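Local coordinates for Alr4995 protein (Nostoc sp., PDB 6LRF) that works as a bifunctional enzyme of the GME family, combining arginine dihydrolase and ornithine cyclodeaminase activities, at residues W131-Y136 and E197-P202; Y167-C172 and G186-Y191; S140-H145 and V156-L161; F173-L176 and Y180-Y183; V308-S313 and H340-E345. All coordinates share one frame; numbering follows the deposited sequence.

Overall arrangement
Contacts 1 to 4 belong to the dimethylarginine dimethylhydrolase-like part of the chain, and contact 5 to the LOR/SDH region that follows. Contact 4 is nested in the loop closed by contact 2, and contacts 2 and 3 lie within the loop closed by contact 1. Contacts 1 and 3 share a sheet, through neighbouring strands 132-136 and 155-160, while contacts 1 and 2 share helix 190-199. The centres of contacts 1 and 4 are about 9 Å apart, those of contacts 4 and 5 about 25 Å. The sheet of contacts 1 and 3 runs on through strand 280-292 into 329-337 and 313-320, so the two regions share one sheet; Tyr136, Arg160 and Tyr191 reach contact 5.

Contact 1: residues W131-Y136 and E197-P202; sequences WLWAGY and EMRVAP
Trp131 turns its side chain so that CG lies between the backbone N and the carbonyl carbon (chi1 50°), and Arg199 bends at chi2 (-78°); together these torsions lay the arginine across one face of the indole. The result is a cation-pi contact joining the strand region 131-136 to the last turn of helix 190-199, inside the domain that resembles the dimethylarginine dimethylhydrolases, whose family fold is an alpha/beta propeller. The guanidinium does not lie flat on the ring. It stands almost upright, its plane 88° from that of the indole, and lowers Arg199 NH1 to 3.2 Å from Trp131 CE3, near the rim. Arg199 CZ lies 4.8 Å from the centroid of the six-membered ring. The aliphatic part of the same chain adds a CH-pi contact, with Arg199 CD 4.3 Å from that centroid. Arginine suits this place because its methylenes can cover the ring while its charged end goes on to Glu155, with which NH1 forms a salt bridge. With an alanine here in place of Trp131, the guanidinium would probably lose its aromatic face and be held less firmly beside Glu155. Trp133, also on the strand side, brings CH2 obliquely to the root of the arginine, 3.7 Å from Arg199 CB. Val200, the first residue to leave helical geometry, extends this apolar contact, placing CG2 4.2 Å from Trp133 CZ2. Arg199 CB meets both indoles, lying 4.0 Å from Trp131 CZ2 as well.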
# COMPACT_ATOMS: atom_id res chain seq x y z
N TRP B 131 -39.84 8.96 -34.94
CA TRP B 131 -39.24 7.65 -34.70
C TRP B 131 -39.72 7.10 -33.37
O TRP B 131 -40.40 7.79 -32.60
CB TRP B 131 -37.71 7.74 -34.71
CG TRP B 131 -37.18 8.83 -33.83
CD1 TRP B 131 -37.18 8.86 -32.45
CD2 TRP B 131 -36.57 10.05 -34.26
NE1 TRP B 131 -36.62 10.05 -32.01
CE2 TRP B 131 -36.24 10.79 -33.10
CE3 TRP B 131 -36.28 10.60 -35.52
CZ2 TRP B 131 -35.62 12.03 -33.16
CZ3 TRP B 131 -35.68 11.84 -35.58
CH2 TRP B 131 -35.35 12.54 -34.41
N LEU B 132 -39.35 5.85 -33.11
CA LEU B 132 -39.63 5.18 -31.84
C LEU B 132 -38.33 4.92 -31.06
O LEU B 132 -37.39 4.33 -31.59
CB LEU B 132 -40.35 3.85 -32.09
CG LEU B 132 -40.57 3.01 -30.83
CD1 LEU B 132 -41.59 3.68 -29.94
CD2 LEU B 132 -41.01 1.59 -31.20
N TRP B 133 -38.31 5.37 -29.81
CA TRP B 133 -37.23 5.04 -28.89
C TRP B 133 -37.55 3.73 -28.19
O TRP B 133 -38.56 3.64 -27.52
CB TRP B 133 -37.07 6.13 -27.83
CG TRP B 133 -36.76 7.55 -28.32
CD1 TRP B 133 -37.65 8.60 -28.43
CD2 TRP B 133 -35.48 8.08 -28.68
NE1 TRP B 133 -36.99 9.73 -28.86
CE2 TRP B 133 -35.66 9.44 -29.02
CE3 TRP B 133 -34.19 7.52 -28.76
CZ2 TRP B 133 -34.61 10.25 -29.44
CZ3 TRP B 133 -33.15 8.34 -29.17
CH2 TRP B 133 -33.36 9.69 -29.50
N ALA B 134 -36.70 2.71 -28.32
CA ALA B 134 -36.94 1.44 -27.62
C ALA B 134 -35.83 1.11 -26.64
O ALA B 134 -34.66 1.09 -27.02
CB ALA B 134 -37.09 0.30 -28.61
N GLY B 135 -36.20 0.75 -25.42
CA GLY B 135 -35.23 0.36 -24.40
C GLY B 135 -34.90 -1.12 -24.40
O GLY B 135 -35.67 -1.94 -24.91
N TYR B 136 -33.72 -1.47 -23.89
CA TYR B 136 -33.40 -2.86 -23.61
C TYR B 136 -32.41 -2.84 -22.47
O TYR B 136 -31.88 -1.78 -22.14
CB TYR B 136 -32.84 -3.60 -24.84
CG TYR B 136 -31.44 -3.19 -25.28
CD1 TYR B 136 -31.23 -2.01 -25.96
CD2 TYR B 136 -30.34 -4.00 -25.00
CE1 TYR B 136 -29.95 -1.63 -26.36
CE2 TYR B 136 -29.06 -3.64 -25.40
CZ TYR B 136 -28.87 -2.45 -26.08
OH TYR B 136 -27.59 -2.07 -26.48
N GLU B 197 -27.92 12.51 -27.95
CA GLU B 197 -27.36 13.83 -28.17
C GLU B 197 -27.26 14.13 -29.67
O GLU B 197 -27.33 15.29 -30.06
CB GLU B 197 -26.00 13.94 -27.45
CG GLU B 197 -26.16 14.03 -25.92
CD GLU B 197 -24.91 13.62 -25.13
OE1 GLU B 197 -23.83 13.52 -25.74
OE2 GLU B 197 -25.00 13.40 -23.90
N MSE B 198 -27.17 13.10 -30.52
CA MSE B 198 -27.22 13.33 -31.97
C MSE B 198 -28.63 13.63 -32.50
O MSE B 198 -28.79 14.33 -33.50
CB MSE B 198 -26.65 12.13 -32.73
CG MSE B 198 -25.12 12.07 -32.76
SE MSE B 198 -24.44 10.55 -33.78
CE MSE B 198 -25.17 9.09 -32.73
N ARG B 199 -29.65 13.10 -31.83
CA ARG B 199 -31.03 13.20 -32.33
C ARG B 199 -31.80 14.36 -31.71
O ARG B 199 -32.81 14.83 -32.26
CB ARG B 199 -31.77 11.89 -32.07
CG ARG B 199 -31.23 10.71 -32.85
CD ARG B 199 -31.70 10.77 -34.27
NE ARG B 199 -31.28 9.61 -35.06
CZ ARG B 199 -32.06 9.02 -35.96
NH1 ARG B 199 -33.30 9.48 -36.16
NH2 ARG B 199 -31.62 7.98 -36.65
N VAL B 200 -31.35 14.81 -30.55
CA VAL B 200 -32.01 15.90 -29.85
C VAL B 200 -31.01 17.02 -29.57
O VAL B 200 -29.99 16.78 -28.92
CB VAL B 200 -32.63 15.43 -28.51
CG1 VAL B 200 -33.41 16.55 -27.85
CG2 VAL B 200 -33.53 14.22 -28.75
N ALA B 201 -31.32 18.22 -30.07
CA ALA B 201 -30.50 19.42 -29.86
C ALA B 201 -30.48 19.84 -28.39
O ALA B 201 -31.47 19.65 -27.69
CB ALA B 201 -31.02 20.58 -30.75
N PRO B 202 -29.35 20.42 -27.93
CA PRO B 202 -29.12 20.74 -26.51
C PRO B 202 -30.19 21.62 -25.84
O PRO B 202 -30.44 21.45 -24.65
CB PRO B 202 -27.78 21.48 -26.53
CG PRO B 202 -27.10 20.98 -27.75
CD PRO B 202 -28.19 20.77 -28.76

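Contact 2: residues Y167-C172 and G186-Y191; sequences YHLDTC and GAFDSY
Leu169 CD1 meets the Phe188 ring at its edge, close to the ring plane, 3.5 Å from CE2. Beside it, Cys172 SG approaches the same ring obliquely: it is 3.7 Å from Phe188 CZ and 4.5 Å from the ring centroid, 43° off the normal, a sulfur-aromatic contact. Cys172 SG also packs against the methyl of Ala187, 3.5 Å from CB. With chi1 of 55°, Cys172 holds SG between its own backbone N and carbonyl carbon, where it can touch both neighbours. Small residues fit here because the segments approach closely at Cys172 and Ala187, whereas Phe188 spans the wider gap to Leu169. A serine in place of Phe188 would probably open a gap beside Leu169 and leave the Cys172 sulfur without its aromatic neighbour.

In the next shell, a short 3-10 turn sets the two first-segment residues. His168 O is gripped twice by Thr171, through OG1 at 2.6 Å and the backbone N at 3.1 Å, and Cys172 N bonds Leu169 O within the same turn. On the other side Asp189 is the N-cap of the following helix, its side chain capping a backbone N in the first turn, while OD1 also bonds Ser192 OG. The contact is buried where the loop leading to strand 173-175 meets the entry to helix 190-199, with Leu159 of strand 155-160 touching both Leu169 and Phe188.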
# COMPACT_ATOMS: atom_id res chain seq x y z
N TYR B 167 -35.47 0.50 -14.64
CA TYR B 167 -35.54 -0.77 -15.34
C TYR B 167 -36.47 -0.73 -16.57
O TYR B 167 -36.38 -1.60 -17.44
CB TYR B 167 -36.01 -1.87 -14.35
CG TYR B 167 -37.41 -1.66 -13.80
CD1 TYR B 167 -37.66 -0.74 -12.78
CD2 TYR B 167 -38.50 -2.37 -14.31
CE1 TYR B 167 -38.94 -0.54 -12.29
CE2 TYR B 167 -39.79 -2.18 -13.82
CZ TYR B 167 -40.01 -1.27 -12.81
OH TYR B 167 -41.29 -1.07 -12.32
N HIS B 168 -37.35 0.26 -16.62
CA HIS B 168 -38.14 0.55 -17.82
C HIS B 168 -37.70 1.89 -18.40
O HIS B 168 -37.32 2.80 -17.67
CB HIS B 168 -39.65 0.60 -17.52
CG HIS B 168 -40.30 -0.75 -17.47
ND1 HIS B 168 -41.47 -0.98 -16.76
CD2 HIS B 168 -39.98 -1.93 -18.05
CE1 HIS B 168 -41.82 -2.24 -16.89
NE2 HIS B 168 -40.94 -2.84 -17.67
N LEU B 169 -37.79 2.01 -19.71
CA LEU B 169 -37.42 3.24 -20.40
C LEU B 169 -38.20 4.45 -19.90
O LEU B 169 -37.64 5.54 -19.79
CB LEU B 169 -37.64 3.07 -21.89
CG LEU B 169 -37.17 4.26 -22.73
CD1 LEU B 169 -35.64 4.53 -22.49
CD2 LEU B 169 -37.48 4.05 -24.20
N ASP B 170 -39.49 4.26 -19.59
CA ASP B 170 -40.35 5.38 -19.22
C ASP B 170 -40.13 5.88 -17.79
O ASP B 170 -40.77 6.83 -17.36
CB ASP B 170 -41.84 5.02 -19.43
CG ASP B 170 -42.39 4.03 -18.39
OD1 ASP B 170 -41.62 3.43 -17.61
OD2 ASP B 170 -43.64 3.84 -18.37
N THR B 171 -39.22 5.23 -17.06
CA THR B 171 -38.84 5.72 -15.73
C THR B 171 -37.68 6.72 -15.77
O THR B 171 -37.35 7.33 -14.76
CB THR B 171 -38.43 4.57 -14.78
OG1 THR B 171 -37.27 3.92 -15.30
CG2 THR B 171 -39.55 3.56 -14.65
N CYS B 172 -37.06 6.89 -16.94
CA CYS B 172 -35.86 7.72 -17.05
C CYS B 172 -35.79 8.47 -18.37
O CYS B 172 -34.76 9.06 -18.71
CB CYS B 172 -34.60 6.86 -16.89
SG CYS B 172 -34.47 5.43 -18.05
N GLY B 186 -27.87 9.44 -16.60
CA GLY B 186 -27.19 8.40 -15.85
C GLY B 186 -27.82 7.03 -15.99
O GLY B 186 -27.26 6.02 -15.56
N ALA B 187 -29.00 6.98 -16.60
CA ALA B 187 -29.69 5.70 -16.77
C ALA B 187 -29.20 4.95 -18.00
O ALA B 187 -29.51 3.77 -18.16
CB ALA B 187 -31.21 5.92 -16.85
N PHE B 188 -28.43 5.61 -18.87
CA PHE B 188 -28.02 5.00 -20.14
C PHE B 188 -26.51 4.79 -20.29
O PHE B 188 -25.72 5.50 -19.66
CB PHE B 188 -28.54 5.85 -21.29
CG PHE B 188 -30.03 6.03 -21.28
CD1 PHE B 188 -30.61 7.11 -20.64
CD2 PHE B 188 -30.85 5.10 -21.89
CE1 PHE B 188 -31.99 7.28 -20.63
CE2 PHE B 188 -32.23 5.26 -21.88
CZ PHE B 188 -32.79 6.35 -21.25
N ASP B 189 -26.10 3.82 -21.11
CA ASP B 189 -24.67 3.64 -21.36
C ASP B 189 -24.16 4.78 -22.25
O ASP B 189 -24.93 5.63 -22.70
CB ASP B 189 -24.38 2.25 -21.96
CG ASP B 189 -24.88 2.10 -23.40
OD1 ASP B 189 -25.50 3.03 -23.96
OD2 ASP B 189 -24.64 1.00 -23.99
N SER B 190 -22.86 4.79 -22.53
CA SER B 190 -22.28 5.87 -23.31
C SER B 190 -22.81 5.88 -24.76
O SER B 190 -23.11 6.94 -25.31
CB SER B 190 -20.75 5.76 -23.31
OG SER B 190 -20.33 4.78 -24.24
N TYR B 191 -22.90 4.70 -25.36
CA TYR B 191 -23.46 4.58 -26.71
C TYR B 191 -24.85 5.24 -26.81
O TYR B 191 -25.14 5.95 -27.75
CB TYR B 191 -23.56 3.10 -27.14
CG TYR B 191 -22.22 2.37 -27.15
CD1 TYR B 191 -21.27 2.62 -28.14
CD2 TYR B 191 -21.91 1.42 -26.17
CE1 TYR B 191 -20.04 1.96 -28.16
CE2 TYR B 191 -20.69 0.75 -26.19
CZ TYR B 191 -19.76 1.02 -27.18
OH TYR B 191 -18.54 0.36 -27.20

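Contact 3: residues S140-H145 and V156-L161; sequences SELDSH and VLSLRL
His145 and Ser158 make the one hydrogen bond between these segments, with ND1 2.8 Å from OG and a nearly straight angle of 171°. The hydroxyl reaches the ring at its edge, near the ring plane, as a bond to an imidazole nitrogen should. Ser158 points OG there because chi1 of -55° sets it beside its own backbone N; the residue is small enough to let a helix start come close to the strand. Val156, two residues earlier on the same side of the strand, supplies the apolar half. Val156 CG1 lies 4.0 Å from His145 CB, and CG2 is 4.0 Å from His145 O, so the two branches bear on the root of the histidine side chain and on its backbone carbonyl. Leu142 adds a lighter touch, with CD1 4.1 Å from Ser158 OG.

The turn leading to His145 is held by Ser144, whose OG and N both bond Glu141 O. This is the link of a beta-alpha-beta crossover: strand 132-136, helix 145-152 and strand 155-160, which runs parallel beside the first strand. Asp143, in the same turn, bridges to Lys334 and to Arg325 of a second subunit. At its far nitrogen, NE2, His145 bonds Gly135 O on strand 132-136. Both ring nitrogens are therefore engaged in a buried setting, which probably fixes the rotation of the ring and ties the helix start to both strands.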
# COMPACT_ATOMS: atom_id res chain seq x y z
N SER B 140 -37.28 -5.66 -21.79
CA SER B 140 -37.39 -5.95 -23.21
C SER B 140 -36.05 -6.37 -23.82
O SER B 140 -35.03 -5.76 -23.55
CB SER B 140 -37.93 -4.74 -23.96
OG SER B 140 -39.13 -4.30 -23.36
N GLU B 141 -36.10 -7.39 -24.66
CA GLU B 141 -34.95 -7.89 -25.39
C GLU B 141 -34.63 -7.05 -26.61
O GLU B 141 -35.52 -6.55 -27.31
CB GLU B 141 -35.19 -9.33 -25.84
CG GLU B 141 -35.15 -10.34 -24.73
CD GLU B 141 -33.73 -10.78 -24.38
OE1 GLU B 141 -32.81 -10.57 -25.21
OE2 GLU B 141 -33.54 -11.34 -23.28
N LEU B 142 -33.34 -6.92 -26.88
CA LEU B 142 -32.83 -6.20 -28.03
C LEU B 142 -33.44 -6.74 -29.32
O LEU B 142 -33.79 -5.97 -30.23
CB LEU B 142 -31.30 -6.31 -28.07
CG LEU B 142 -30.61 -5.67 -29.26
CD1 LEU B 142 -30.97 -4.19 -29.35
CD2 LEU B 142 -29.08 -5.87 -29.14
N ASP B 143 -33.61 -8.05 -29.38
CA ASP B 143 -34.18 -8.69 -30.57
C ASP B 143 -35.68 -8.38 -30.83
O ASP B 143 -36.19 -8.70 -31.90
CB ASP B 143 -33.99 -10.19 -30.47
CG ASP B 143 -32.57 -10.62 -30.83
OD1 ASP B 143 -31.81 -9.78 -31.35
OD2 ASP B 143 -32.24 -11.81 -30.61
N SER B 144 -36.38 -7.78 -29.88
CA SER B 144 -37.77 -7.39 -30.14
C SER B 144 -37.85 -6.14 -31.03
O SER B 144 -38.88 -5.88 -31.66
CB SER B 144 -38.53 -7.15 -28.84
OG SER B 144 -38.06 -5.99 -28.15
N HIS B 145 -36.76 -5.38 -31.10
CA HIS B 145 -36.83 -4.07 -31.73
C HIS B 145 -37.10 -4.15 -33.24
O HIS B 145 -37.87 -3.33 -33.76
CB HIS B 145 -35.56 -3.27 -31.43
CG HIS B 145 -35.41 -2.94 -29.98
ND1 HIS B 145 -34.42 -2.11 -29.49
CD2 HIS B 145 -36.14 -3.30 -28.90
CE1 HIS B 145 -34.54 -2.00 -28.18
NE2 HIS B 145 -35.58 -2.71 -27.80
N VAL B 156 -36.82 2.66 -35.53
CA VAL B 156 -36.65 2.32 -34.11
C VAL B 156 -35.22 2.60 -33.66
O VAL B 156 -34.27 2.09 -34.24
CB VAL B 156 -37.00 0.84 -33.83
CG1 VAL B 156 -36.64 0.45 -32.39
CG2 VAL B 156 -38.48 0.61 -34.09
N LEU B 157 -35.08 3.41 -32.62
CA LEU B 157 -33.78 3.75 -32.05
C LEU B 157 -33.57 3.03 -30.73
O LEU B 157 -34.31 3.26 -29.78
CB LEU B 157 -33.69 5.26 -31.83
CG LEU B 157 -33.88 6.14 -33.06
CD1 LEU B 157 -33.67 7.60 -32.69
CD2 LEU B 157 -32.93 5.71 -34.16
N SER B 158 -32.55 2.17 -30.65
CA SER B 158 -32.36 1.34 -29.46
C SER B 158 -31.52 2.05 -28.40
O SER B 158 -30.45 2.58 -28.71
CB SER B 158 -31.70 0.01 -29.83
OG SER B 158 -32.46 -0.66 -30.83
N LEU B 159 -32.00 2.04 -27.16
CA LEU B 159 -31.27 2.62 -26.02
C LEU B 159 -31.02 1.56 -24.97
O LEU B 159 -31.95 0.80 -24.62
CB LEU B 159 -32.05 3.78 -25.39
CG LEU B 159 -32.42 4.97 -26.27
CD1 LEU B 159 -33.28 5.96 -25.48
CD2 LEU B 159 -31.19 5.68 -26.82
N ARG B 160 -29.80 1.50 -24.44
CA ARG B 160 -29.50 0.52 -23.40
C ARG B 160 -29.62 1.11 -22.00
O ARG B 160 -29.02 2.13 -21.68
CB ARG B 160 -28.11 -0.08 -23.57
CG ARG B 160 -27.85 -1.17 -22.55
CD ARG B 160 -26.40 -1.56 -22.47
NE ARG B 160 -26.25 -2.65 -21.52
CZ ARG B 160 -25.08 -3.17 -21.16
NH1 ARG B 160 -23.96 -2.68 -21.68
NH2 ARG B 160 -25.04 -4.17 -20.29
N LEU B 161 -30.41 0.42 -21.17
CA LEU B 161 -30.59 0.77 -19.78
C LEU B 161 -29.56 0.05 -18.94
O LEU B 161 -29.40 -1.16 -19.10
CB LEU B 161 -32.00 0.39 -19.31
CG LEU B 161 -33.19 1.04 -20.01
CD1 LEU B 161 -34.47 0.26 -19.75
CD2 LEU B 161 -33.32 2.49 -19.57

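Contact 4: residues F173-L176 and Y180-Y183; sequences FCPL and YLLY
Leu176 N donates to Tyr180 O at 2.8 Å, and Leu182 N donates to Cys174 O at 3.0 Å. The second bond is quite straight at the hydrogen (167°), although its donor sits well above the carbonyl plane. Between them, Pro175 and Leu181 form a non-hydrogen-bonded pair, a place where proline fits because its lack of an N-H costs no bond to this partner.

The four pairs run from Phe173 with Tyr183 to Leu176 with Tyr180 in the register of an antiparallel beta hairpin, whose returning strand 181-183 also pairs with 205-207. On the face carrying Phe173, Pro175, Leu181 and Tyr183, the branched end of Leu181 is wedged between two rings. Leu181 CD1 lies over a face of Phe173, 3.7 Å from the centroid in a CH-pi contact, while CD2 covers a face of Tyr183. Phe173 CD2 also touches Tyr183 CB at 3.9 Å. Ile196 of helix 190-199 packs on all three.

Cys174 and Leu182 pair on the reverse face, CB to CB 4.1 Å; past the strand end, Leu176 CD1 comes within 3.9 Å of Leu182 CB.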
# COMPACT_ATOMS: atom_id res chain seq x y z
N PHE B 173 -36.89 8.44 -19.12
CA PHE B 173 -36.89 8.94 -20.48
C PHE B 173 -38.30 9.36 -20.88
O PHE B 173 -39.24 8.58 -20.68
CB PHE B 173 -36.34 7.86 -21.42
CG PHE B 173 -36.04 8.34 -22.80
CD1 PHE B 173 -37.01 8.28 -23.80
CD2 PHE B 173 -34.77 8.79 -23.12
CE1 PHE B 173 -36.73 8.71 -25.10
CE2 PHE B 173 -34.47 9.22 -24.41
CZ PHE B 173 -35.46 9.18 -25.41
N CYS B 174 -38.46 10.56 -21.43
CA CYS B 174 -39.81 11.08 -21.66
C CYS B 174 -39.88 12.13 -22.77
O CYS B 174 -39.71 13.34 -22.52
CB CYS B 174 -40.38 11.66 -20.36
SG CYS B 174 -42.17 12.10 -20.47
N PRO B 175 -40.15 11.68 -24.01
CA PRO B 175 -40.40 12.60 -25.12
C PRO B 175 -41.62 13.50 -24.83
O PRO B 175 -42.64 13.03 -24.33
CB PRO B 175 -40.68 11.66 -26.30
CG PRO B 175 -40.03 10.34 -25.90
CD PRO B 175 -40.23 10.27 -24.42
N LEU B 176 -41.48 14.79 -25.10
CA LEU B 176 -42.53 15.78 -24.80
C LEU B 176 -42.92 16.53 -26.05
O LEU B 176 -42.22 16.47 -27.07
CB LEU B 176 -42.07 16.77 -23.73
CG LEU B 176 -41.68 16.19 -22.37
CD1 LEU B 176 -40.91 17.23 -21.58
CD2 LEU B 176 -42.91 15.74 -21.62
N TYR B 180 -39.23 18.47 -27.13
CA TYR B 180 -38.48 18.41 -25.88
C TYR B 180 -38.28 16.98 -25.37
O TYR B 180 -39.07 16.09 -25.66
CB TYR B 180 -39.15 19.27 -24.82
CG TYR B 180 -38.94 20.74 -25.08
CD1 TYR B 180 -39.90 21.49 -25.76
CD2 TYR B 180 -37.77 21.37 -24.68
CE1 TYR B 180 -39.70 22.83 -26.01
CE2 TYR B 180 -37.56 22.71 -24.94
CZ TYR B 180 -38.53 23.44 -25.60
OH TYR B 180 -38.31 24.78 -25.85
N LEU B 181 -37.20 16.78 -24.63
CA LEU B 181 -36.91 15.47 -24.07
C LEU B 181 -36.53 15.60 -22.61
O LEU B 181 -35.53 16.23 -22.28
CB LEU B 181 -35.78 14.77 -24.83
CG LEU B 181 -35.33 13.50 -24.10
CD1 LEU B 181 -36.43 12.43 -24.11
CD2 LEU B 181 -34.04 12.94 -24.68
N LEU B 182 -37.33 14.98 -21.76
CA LEU B 182 -37.06 14.93 -20.33
C LEU B 182 -36.44 13.58 -20.02
O LEU B 182 -37.08 12.54 -20.21
CB LEU B 182 -38.36 15.13 -19.55
CG LEU B 182 -38.29 15.08 -18.02
CD1 LEU B 182 -37.76 16.39 -17.50
CD2 LEU B 182 -39.66 14.76 -17.43
N TYR B 183 -35.18 13.57 -19.58
CA TYR B 183 -34.50 12.31 -19.39
C TYR B 183 -33.39 12.41 -18.35
O TYR B 183 -32.94 13.50 -18.01
CB TYR B 183 -33.94 11.78 -20.72
CG TYR B 183 -32.65 12.40 -21.21
CD1 TYR B 183 -31.51 11.62 -21.42
CD2 TYR B 183 -32.56 13.76 -21.47
CE1 TYR B 183 -30.31 12.19 -21.87
CE2 TYR B 183 -31.38 14.33 -21.92
CZ TYR B 183 -30.26 13.55 -22.12
OH TYR B 183 -29.10 14.13 -22.57

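Contact 5: residues V308-S313 and H340-E345; sequences VDTGGS and HEVMEE
Val342 is the first residue of 340-345 to reach segment 308-313, and its CG1 does the touching. With chi1 of 172°, this methyl extends toward the end of the other helix, where Val342 CG1 rests 3.6 Å from Thr310 O and 4.2 Å from Gly311 C. A compact, branched, apolar side chain suits a site facing mostly backbone, since it fills the space without offering a polar group to compete for the carbonyl. Tyr191, at the start of helix 190-199, packs against the other methyl of Val342.

One turn further on, Glu345 meets Thr310 with its aliphatic part. Glu345 CG is 3.5 Å, and CB 3.9 Å, from Thr310 CG2, the two side chains crossing at about a right angle. A bend at chi2 (96°) carries the carboxylate off the line of the chain, and OE1 makes a weak hydrogen bond to Tyr191 OH. Threonine divides its labour in a matching way: the methyl faces Glu345, while OG1 bonds Met306 O within its own helix.

Gly311 faces Val342; at its phi of 119° a CB would be pressed against the carbonyl O of Thr310. Its O accepts a bond from Tyr136 OH. The positive phi and the bonds back into the last turn, including Gly311 N to Val308 O at 3.2 Å, make a Schellman motif. It ends helix 299-310 against the opening turns of helix 340-352, the two helices flanking the antiparallel strands 313-320 and 329-337 along the chain.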
# COMPACT_ATOMS: atom_id res chain seq x y z
N VAL B 308 -22.61 -9.19 -23.95
CA VAL B 308 -23.56 -8.42 -23.13
C VAL B 308 -22.96 -7.13 -22.53
O VAL B 308 -23.63 -6.08 -22.47
CB VAL B 308 -24.15 -9.29 -22.00
CG1 VAL B 308 -25.07 -8.47 -21.10
CG2 VAL B 308 -24.90 -10.46 -22.58
N ASP B 309 -21.71 -7.21 -22.08
CA ASP B 309 -21.08 -6.05 -21.44
C ASP B 309 -20.87 -4.89 -22.41
O ASP B 309 -20.94 -3.73 -22.01
CB ASP B 309 -19.74 -6.44 -20.81
CG ASP B 309 -19.92 -7.17 -19.48
OD1 ASP B 309 -21.07 -7.49 -19.12
OD2 ASP B 309 -18.91 -7.42 -18.79
N THR B 310 -20.61 -5.23 -23.67
CA THR B 310 -20.36 -4.24 -24.73
C THR B 310 -21.66 -3.62 -25.27
O THR B 310 -21.65 -2.56 -25.92
CB THR B 310 -19.56 -4.88 -25.89
OG1 THR B 310 -18.38 -5.50 -25.36
CG2 THR B 310 -19.16 -3.85 -26.95
N GLY B 311 -22.80 -4.25 -24.99
CA GLY B 311 -24.08 -3.68 -25.37
C GLY B 311 -24.90 -4.51 -26.33
O GLY B 311 -25.89 -4.03 -26.89
N GLY B 312 -24.51 -5.77 -26.52
CA GLY B 312 -25.23 -6.67 -27.39
C GLY B 312 -26.10 -7.67 -26.65
O GLY B 312 -26.34 -7.53 -25.46
N SER B 313 -26.60 -8.66 -27.37
CA SER B 313 -27.30 -9.78 -26.76
C SER B 313 -26.96 -11.02 -27.55
O SER B 313 -26.34 -10.93 -28.61
CB SER B 313 -28.83 -9.57 -26.72
OG SER B 313 -29.37 -9.58 -28.03
N HIS B 340 -24.22 -0.87 -35.99
CA HIS B 340 -23.02 -1.43 -36.61
C HIS B 340 -21.79 -1.16 -35.76
O HIS B 340 -20.92 -2.02 -35.62
CB HIS B 340 -22.81 -0.86 -38.02
CG HIS B 340 -21.75 -1.59 -38.80
ND1 HIS B 340 -21.75 -2.96 -38.94
CD2 HIS B 340 -20.66 -1.14 -39.47
CE1 HIS B 340 -20.71 -3.33 -39.66
NE2 HIS B 340 -20.03 -2.24 -40.00
N GLU B 341 -21.73 0.04 -35.20
CA GLU B 341 -20.60 0.42 -34.38
C GLU B 341 -20.42 -0.55 -33.21
O GLU B 341 -19.31 -1.02 -32.94
CB GLU B 341 -20.79 1.84 -33.88
CG GLU B 341 -19.78 2.28 -32.84
CD GLU B 341 -20.25 3.54 -32.13
OE1 GLU B 341 -21.27 4.11 -32.57
OE2 GLU B 341 -19.59 3.95 -31.14
N VAL B 342 -21.51 -0.89 -32.53
CA VAL B 342 -21.41 -1.77 -31.37
C VAL B 342 -21.09 -3.20 -31.83
O VAL B 342 -20.31 -3.92 -31.18
CB VAL B 342 -22.70 -1.75 -30.51
CG1 VAL B 342 -22.65 -2.82 -29.42
CG2 VAL B 342 -22.91 -0.37 -29.89
N MSE B 343 -21.68 -3.61 -32.95
CA MSE B 343 -21.37 -4.91 -33.55
C MSE B 343 -19.87 -5.07 -33.87
O MSE B 343 -19.28 -6.12 -33.65
CB MSE B 343 -22.18 -5.12 -34.84
CG MSE B 343 -21.90 -6.47 -35.51
SE MSE B 343 -22.33 -8.04 -34.33
CE MSE B 343 -24.22 -8.32 -34.86
N GLU B 344 -19.25 -4.01 -34.39
CA GLU B 344 -17.82 -4.05 -34.68
C GLU B 344 -16.99 -4.20 -33.42
O GLU B 344 -15.97 -4.91 -33.39
CB GLU B 344 -17.40 -2.78 -35.41
CG GLU B 344 -17.99 -2.62 -36.78
CD GLU B 344 -17.49 -1.37 -37.47
OE1 GLU B 344 -17.80 -0.25 -36.99
OE2 GLU B 344 -16.75 -1.52 -38.47
N GLU B 345 -17.42 -3.53 -32.36
CA GLU B 345 -16.72 -3.62 -31.10
C GLU B 345 -16.77 -5.07 -30.56
O GLU B 345 -15.76 -5.62 -30.11
CB GLU B 345 -17.31 -2.64 -30.11
CG GLU B 345 -16.50 -2.47 -28.84
CD GLU B 345 -15.56 -1.27 -28.88
OE1 GLU B 345 -15.96 -0.20 -29.43
OE2 GLU B 345 -14.43 -1.40 -28.36